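PDB 4Q3N: MGS-M5 from Unidentified, which probably catalyses the NAD-dependent interconversion of L-lactate and pyruvate. Local coordinates for residues E249-I255 with G272-N278; V257-Y263 with I285-L290. One frame throughout, in Å; residues are numbered along the deposited sequence.

Contact 1. Residues E249-I255 with G272-N278. With ACT (acetate ion), chain F.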
loop_
_atom_site.group_PDB
_atom_site.type_symbol
_atom_site.label_atom_id
_atom_site.label_comp_id
_atom_site.label_asym_id
_atom_site.label_seq_id
_atom_site.Cartn_x
_atom_site.Cartn_y
_atom_site.Cartn_z
ATOM N N GLU A 249 -11.070 -13.035 1.217
ATOM C CA GLU A 249 -11.034 -12.701 -0.217
ATOM C C GLU A 249 -11.821 -13.676 -1.090
ATOM O O GLU A 249 -12.237 -13.277 -2.147
ATOM C CB GLU A 249 -9.568 -12.658 -0.726
ATOM C CG GLU A 249 -8.803 -11.461 -0.202
ATOM C CD GLU A 249 -7.373 -11.399 -0.708
ATOM O OE1 GLU A 249 -6.836 -12.432 -1.207
ATOM O OE2 GLU A 249 -6.780 -10.311 -0.559
ATOM N N ASN A 250 -11.986 -14.946 -0.661
ATOM C CA ASN A 250 -12.464 -16.015 -1.567
ATOM C C ASN A 250 -11.515 -16.066 -2.772
ATOM O O ASN A 250 -11.921 -16.000 -3.956
ATOM C CB ASN A 250 -13.934 -15.778 -1.983
ATOM C CG ASN A 250 -14.915 -16.095 -0.850
ATOM O OD1 ASN A 250 -14.857 -17.164 -0.256
ATOM N ND2 ASN A 250 -15.785 -15.165 -0.537
ATOM N N ARG A 251 -10.239 -16.170 -2.422
ATOM C CA ARG A 251 -9.110 -16.208 -3.351
ATOM C C ARG A 251 -8.771 -17.665 -3.670
ATOM O O ARG A 251 -8.777 -18.501 -2.782
ATOM C CB ARG A 251 -7.915 -15.541 -2.722
ATOM C CG ARG A 251 -6.766 -15.207 -3.699
ATOM C CD ARG A 251 -7.155 -13.986 -4.563
ATOM N NE ARG A 251 -6.056 -13.675 -5.467
ATOM C CZ ARG A 251 -5.853 -12.494 -6.044
ATOM N NH1 ARG A 251 -6.681 -11.492 -5.807
ATOM N NH2 ARG A 251 -4.792 -12.314 -6.843
ATOM N N ILE A 252 -8.438 -17.958 -4.915
ATOM C CA ILE A 252 -8.032 -19.322 -5.289
ATOM C C ILE A 252 -6.516 -19.398 -5.247
ATOM O O ILE A 252 -5.830 -18.663 -5.987
ATOM C CB ILE A 252 -8.516 -19.702 -6.689
ATOM C CG1 ILE A 252 -10.046 -19.599 -6.732
ATOM C CG2 ILE A 252 -8.008 -21.134 -7.049
ATOM C CD1 ILE A 252 -10.626 -19.659 -8.132
ATOM N N LEU A 253 -6.019 -20.242 -4.352
ATOM C CA LEU A 253 -4.572 -20.529 -4.217
ATOM C C LEU A 253 -4.310 -22.023 -4.095
ATOM O O LEU A 253 -5.069 -22.736 -3.460
ATOM C CB LEU A 253 -3.973 -19.868 -2.960
ATOM C CG LEU A 253 -4.039 -18.327 -2.958
ATOM C CD1 LEU A 253 -3.735 -17.824 -1.581
ATOM C CD2 LEU A 253 -3.057 -17.673 -4.000
ATOM N N PRO A 254 -3.197 -22.494 -4.669
ATOM C CA PRO A 254 -2.868 -23.909 -4.529
ATOM C C PRO A 254 -2.212 -24.079 -3.178
ATOM O O PRO A 254 -1.231 -23.392 -2.885
ATOM C CB PRO A 254 -1.920 -24.177 -5.691
ATOM C CG PRO A 254 -1.256 -22.817 -5.968
ATOM C CD PRO A 254 -2.311 -21.777 -5.604
ATOM N N ILE A 255 -2.809 -24.922 -2.334
ATOM C CA ILE A 255 -2.313 -25.160 -0.973
ATOM C C ILE A 255 -2.524 -26.614 -0.660
ATOM O O ILE A 255 -3.221 -27.303 -1.412
ATOM C CB ILE A 255 -3.065 -24.303 0.070
ATOM C CG1 ILE A 255 -4.578 -24.352 -0.192
ATOM C CG2 ILE A 255 -2.674 -22.845 -0.074
ATOM C CD1 ILE A 255 -5.412 -23.914 1.007
ATOM N N GLY A 272 -1.396 -30.804 -2.624
ATOM C CA GLY A 272 -1.445 -29.453 -3.189
ATOM C C GLY A 272 -2.507 -29.368 -4.293
ATOM O O GLY A 272 -2.397 -30.024 -5.346
ATOM N N LEU A 273 -3.570 -28.613 -4.016
ATOM C CA LEU A 273 -4.683 -28.416 -4.953
ATOM C C LEU A 273 -5.139 -26.965 -4.855
ATOM O O LEU A 273 -5.010 -26.345 -3.804
ATOM C CB LEU A 273 -5.863 -29.367 -4.635
ATOM C CG LEU A 273 -5.520 -30.870 -4.711
ATOM C CD1 LEU A 273 -6.673 -31.689 -4.062
ATOM C CD2 LEU A 273 -5.246 -31.335 -6.190
ATOM N N PRO A 274 -5.703 -26.424 -5.947
ATOM C CA PRO A 274 -6.229 -25.054 -5.857
ATOM C C PRO A 274 -7.457 -25.023 -4.928
ATOM O O PRO A 274 -8.332 -25.873 -5.013
ATOM C CB PRO A 274 -6.602 -24.717 -7.305
ATOM C CG PRO A 274 -6.905 -26.045 -7.956
ATOM C CD PRO A 274 -6.000 -27.074 -7.240
ATOM N N ALA A 275 -7.511 -24.051 -4.041
ATOM C CA ALA A 275 -8.616 -23.999 -3.104
ATOM C C ALA A 275 -9.034 -22.557 -2.868
ATOM O O ALA A 275 -8.227 -21.636 -2.994
ATOM C CB ALA A 275 -8.218 -24.703 -1.748
ATOM N N VAL A 276 -10.305 -22.384 -2.521
ATOM C CA VAL A 276 -10.859 -21.079 -2.241
ATOM C C VAL A 276 -10.684 -20.770 -0.755
ATOM O O VAL A 276 -11.252 -21.470 0.099
ATOM C CB VAL A 276 -12.376 -21.013 -2.621
ATOM C CG1 VAL A 276 -12.916 -19.592 -2.338
ATOM C CG2 VAL A 276 -12.569 -21.370 -4.077
ATOM N N LEU A 277 -9.945 -19.705 -0.455
ATOM C CA LEU A 277 -9.697 -19.269 0.936
ATOM C C LEU A 277 -10.482 -18.006 1.307
ATOM O O LEU A 277 -10.491 -17.028 0.552
ATOM C CB LEU A 277 -8.222 -18.977 1.142
ATOM C CG LEU A 277 -7.329 -20.227 1.180
ATOM C CD1 LEU A 277 -5.848 -19.815 1.115
ATOM C CD2 LEU A 277 -7.598 -20.936 2.512
ATOM N N ASN A 278 -11.081 -18.002 2.488
ATOM C CA ASN A 278 -11.733 -16.794 2.974
ATOM C C ASN A 278 -11.562 -16.804 4.510
ATOM O O ASN A 278 -10.763 -17.578 5.034
ATOM C CB ASN A 278 -13.212 -16.743 2.505
ATOM C CG ASN A 278 -14.067 -17.846 3.105
ATOM O OD1 ASN A 278 -13.795 -18.305 4.196
ATOM N ND2 ASN A 278 -15.130 -18.269 2.382
HETATM C C ACT F . -16.211 -12.211 -3.336
HETATM O O ACT F . -16.977 -11.883 -4.307
HETATM O OXT ACT F . -16.615 -13.053 -2.468
HETATM C CH3 ACT F . -14.848 -11.600 -3.181
#
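Ile255 and Leu277 meet tip to tip on the face of the sheet that they share with Leu253, Leu273 and Ala275, with Ile255 CD1 4.0 Å from Leu277 CD2. Ile255 holds CG1 between its backbone N and carbonyl carbon (chi1 45°), which lays CG1 and CD1 against the methyl of Ala275. Leu253 comes in across Leu277 at about a right angle, methyl to methyl (CD1 to CD1). Ile241 of helix 232-246 packs over Ile255 and Leu277 on this side. On the other face Ile252 CG2 rests 3.9 Å from Pro274 CB, its CG1 lies near Val276 CG2, and Tyr171 touches both Ile252 and Pro274. Between the two faces run paired backbone bonds at Arg251–Leu277, Leu253–Ala275 and Ile255–Leu273. The prolines Pro254 and Pro274 fall at a non-hydrogen-bonded pair, so their missing N-H groups cost the ladder nothing, and their CA atoms approach to 3.8 Å. At the outer end Asn250 and Asn278 lie side by side, their amide planes 79° apart. Asn278 ND2 gives a hydrogen bond of 2.9 Å to Asn250 OD1, nearly in its own amide plane but tilted from the carbonyl plane of the acceptor; Asn278 OD1 takes the backbone N of Asp280. The other branch of Asn250, ND2, donates at 3.0 Å to OXT of an acetate ion probably from the crystallisation liquor, so both ends of this amide are engaged. Arg251 leads away to a salt bridge with Asp164 of the second subunit, while Glu249 pairs with Arg240. Asn250, with positive phi (56°), and Arg251 both face Leu277, a G1 beta bulge at the open end of the beta hairpin formed by strands 251-258 and 270-278, in the C-terminal domain of the lactate/malate dehydrogenase fold.

Contact 2. Residues V257-Y263 with I285-L290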
loop_
_atom_site.group_PDB
_atom_site.type_symbol
_atom_site.label_atom_id
_atom_site.label_comp_id
_atom_site.label_asym_id
_atom_site.label_seq_id
_atom_site.Cartn_x
_atom_site.Cartn_y
_atom_site.Cartn_z
ATOM N N VAL A 257 -4.406 -29.379 1.025
ATOM C CA VAL A 257 -5.774 -29.555 1.547
ATOM C C VAL A 257 -6.134 -31.009 1.494
ATOM O O VAL A 257 -5.528 -31.790 0.725
ATOM C CB VAL A 257 -6.824 -28.763 0.725
ATOM C CG1 VAL A 257 -6.728 -27.292 1.044
ATOM C CG2 VAL A 257 -6.621 -29.019 -0.790
ATOM N N LEU A 258 -7.133 -31.387 2.283
ATOM C CA LEU A 258 -7.557 -32.775 2.328
ATOM C C LEU A 258 -8.365 -33.070 1.065
ATOM O O LEU A 258 -9.454 -32.491 0.883
ATOM C CB LEU A 258 -8.402 -33.054 3.566
ATOM C CG LEU A 258 -8.838 -34.521 3.731
ATOM C CD1 LEU A 258 -7.598 -35.438 4.122
ATOM C CD2 LEU A 258 -9.982 -34.686 4.754
ATOM N N ASN A 259 -7.873 -33.968 0.212
ATOM C CA ASN A 259 -8.601 -34.260 -1.039
ATOM C C ASN A 259 -10.050 -34.655 -0.766
ATOM O O ASN A 259 -10.986 -34.003 -1.246
ATOM C CB ASN A 259 -7.943 -35.373 -1.850
ATOM C CG ASN A 259 -8.743 -35.682 -3.137
ATOM O OD1 ASN A 259 -9.116 -34.770 -3.861
ATOM N ND2 ASN A 259 -9.042 -36.952 -3.384
ATOM N N ASN A 260 -10.227 -35.727 0.001
ATOM C CA ASN A 260 -11.571 -36.067 0.497
ATOM C C ASN A 260 -12.556 -36.298 -0.657
ATOM O O ASN A 260 -13.714 -35.896 -0.584
ATOM C CB ASN A 260 -12.084 -34.948 1.416
ATOM C CG ASN A 260 -13.272 -35.365 2.286
ATOM O OD1 ASN A 260 -13.382 -36.494 2.679
ATOM N ND2 ASN A 260 -14.152 -34.418 2.591
ATOM N N GLY A 261 -12.106 -36.944 -1.725
ATOM C CA GLY A 261 -13.043 -37.312 -2.783
ATOM C C GLY A 261 -13.208 -36.239 -3.871
ATOM O O GLY A 261 -13.873 -36.460 -4.861
ATOM N N VAL A 262 -12.589 -35.082 -3.714
ATOM C CA VAL A 262 -12.777 -34.071 -4.751
ATOM C C VAL A 262 -12.111 -34.531 -6.042
ATOM O O VAL A 262 -12.778 -34.594 -7.070
ATOM C CB VAL A 262 -12.255 -32.689 -4.357
ATOM C CG1 VAL A 262 -12.363 -31.755 -5.581
ATOM C CG2 VAL A 262 -13.082 -32.125 -3.186
ATOM N N TYR A 263 -10.824 -34.900 -5.987
ATOM C CA TYR A 263 -10.155 -35.476 -7.148
ATOM C C TYR A 263 -10.226 -37.006 -7.033
ATOM O O TYR A 263 -10.529 -37.549 -5.943
ATOM C CB TYR A 263 -8.694 -34.943 -7.245
ATOM C CG TYR A 263 -8.600 -33.499 -7.724
ATOM C CD1 TYR A 263 -8.872 -32.427 -6.855
ATOM C CD2 TYR A 263 -8.263 -33.200 -9.054
ATOM C CE1 TYR A 263 -8.814 -31.104 -7.288
ATOM C CE2 TYR A 263 -8.174 -31.870 -9.502
ATOM C CZ TYR A 263 -8.469 -30.822 -8.619
ATOM O OH TYR A 263 -8.402 -29.505 -9.048
ATOM N N ILE A 285 -12.527 -26.948 -2.431
ATOM C CA ILE A 285 -11.401 -27.210 -3.320
ATOM C C ILE A 285 -11.874 -27.041 -4.745
ATOM O O ILE A 285 -12.950 -27.516 -5.102
ATOM C CB ILE A 285 -10.884 -28.635 -3.135
ATOM C CG1 ILE A 285 -10.367 -28.776 -1.701
ATOM C CG2 ILE A 285 -9.785 -28.982 -4.226
ATOM C CD1 ILE A 285 -9.947 -30.251 -1.396
ATOM N N VAL A 286 -11.087 -26.391 -5.577
ATOM C CA VAL A 286 -11.534 -26.211 -6.943
ATOM C C VAL A 286 -11.197 -27.475 -7.718
ATOM O O VAL A 286 -10.041 -27.953 -7.687
ATOM C CB VAL A 286 -10.866 -24.962 -7.574
ATOM C CG1 VAL A 286 -11.238 -24.845 -9.054
ATOM C CG2 VAL A 286 -11.312 -23.674 -6.774
ATOM N N LYS A 287 -12.167 -28.016 -8.425
ATOM C CA LYS A 287 -11.924 -29.230 -9.189
ATOM C C LYS A 287 -11.601 -28.882 -10.634
ATOM O O LYS A 287 -12.457 -28.430 -11.354
ATOM C CB LYS A 287 -13.129 -30.168 -9.100
ATOM C CG LYS A 287 -13.071 -31.407 -9.975
ATOM C CD LYS A 287 -11.824 -32.228 -9.719
ATOM C CE LYS A 287 -11.942 -33.579 -10.448
ATOM N NZ LYS A 287 -11.699 -33.435 -11.932
ATOM N N LEU A 288 -10.352 -29.069 -11.049
ATOM C CA LEU A 288 -9.990 -28.868 -12.452
ATOM C C LEU A 288 -10.228 -30.123 -13.253
ATOM O O LEU A 288 -10.080 -31.226 -12.723
ATOM C CB LEU A 288 -8.500 -28.487 -12.600
ATOM C CG LEU A 288 -8.110 -27.254 -11.777
ATOM C CD1 LEU A 288 -6.553 -27.151 -11.797
ATOM C CD2 LEU A 288 -8.801 -25.984 -12.389
ATOM N N LYS A 289 -10.558 -29.972 -14.539
ATOM C CA LYS A 289 -10.572 -31.128 -15.464
ATOM C C LYS A 289 -9.117 -31.426 -15.846
ATOM O O LYS A 289 -8.515 -30.679 -16.604
ATOM C CB LYS A 289 -11.410 -30.856 -16.738
ATOM C CG LYS A 289 -12.939 -30.850 -16.588
ATOM C CD LYS A 289 -13.615 -30.998 -17.989
ATOM C CE LYS A 289 -15.047 -31.564 -17.939
ATOM N NZ LYS A 289 -16.165 -30.580 -17.704
ATOM N N LEU A 290 -8.550 -32.515 -15.338
ATOM C CA LEU A 290 -7.151 -32.837 -15.612
ATOM C C LEU A 290 -7.091 -33.697 -16.836
ATOM O O LEU A 290 -8.027 -34.453 -17.068
ATOM C CB LEU A 290 -6.508 -33.578 -14.431
ATOM C CG LEU A 290 -6.461 -32.784 -13.146
ATOM C CD1 LEU A 290 -5.693 -33.589 -12.032
ATOM C CD2 LEU A 290 -5.868 -31.393 -13.339
#
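With CG set beside its backbone N and opposite its carbonyl carbon (chi1 -74°), Tyr263 swings its ring out to the 285-290 loop, where Lys287 meets it with a chain bent at chi2 and chi4. The first of these bends brings Lys287 CD over the middle of the ring, 3.6 Å from the centroid and 10° off the normal, a CH-pi contact. Beyond the ring the lysine turns back on its own loop, NZ bonding to Leu288 O. The phenol oxygen is gripped twice: Tyr263 OH donates to Val286 O at 2.6 Å, in the carbonyl plane and on a lone pair, and accepts from Leu288 N at 2.8 Å in a nearly straight bond (168° at the hydrogen). One hydroxyl thus serves one acceptor and one donor of the irregular loop. A phenylalanine in its place would probably leave Val286 O and Leu288 N without their shared mate. Tyr263 directly follows a type I' beta turn, Asn259 to Val262, at the end of strand 251-258; the loop it meets connects strand 281-285 to helix 292-311 in the C-terminal domain. Asn259 braces the start of the tyrosine, its OD1 taking Tyr263 N at 2.7 Å while ND2 reaches Tyr263 O. At the ring edge sits Ile285 CG2, 3.8 Å from Tyr263 CE1, and CG1 of Val262 touches the same methyl. The other branch of Ile285 turns to the strand: CD1 meets Val257 CG2 tip to tip at 3.6 Å. Leu290 CD1 approaches the ring obliquely at CE2, and Leu298 of helix 292-311 adds contacts to both Tyr263 and Leu290.

How the contacts relate
The two contacts share strand 251-258, contact 1 using its beginning and contact 2 its end and the turn beyond; their centres lie 11 Å apart. Strand 270-278 joins them: Pro274 O is 2.9 Å from Val286 N, a probable hydrogen bond, and Leu273 CD1 packs 3.6 Å from Tyr263 CD1. On the other face Val276 CG2 meets Val286 CG2 at 3.8 Å. Both contacts also touch the second subunit, contact 1 through Val276 packing on its Ile163 and contact 2 through Lys287 O with its Lys192. Bound acetate, probably from the crystallisation liquor, lies about 4 Å from the side chain of Ile252 and about 4 Å from that of Val286.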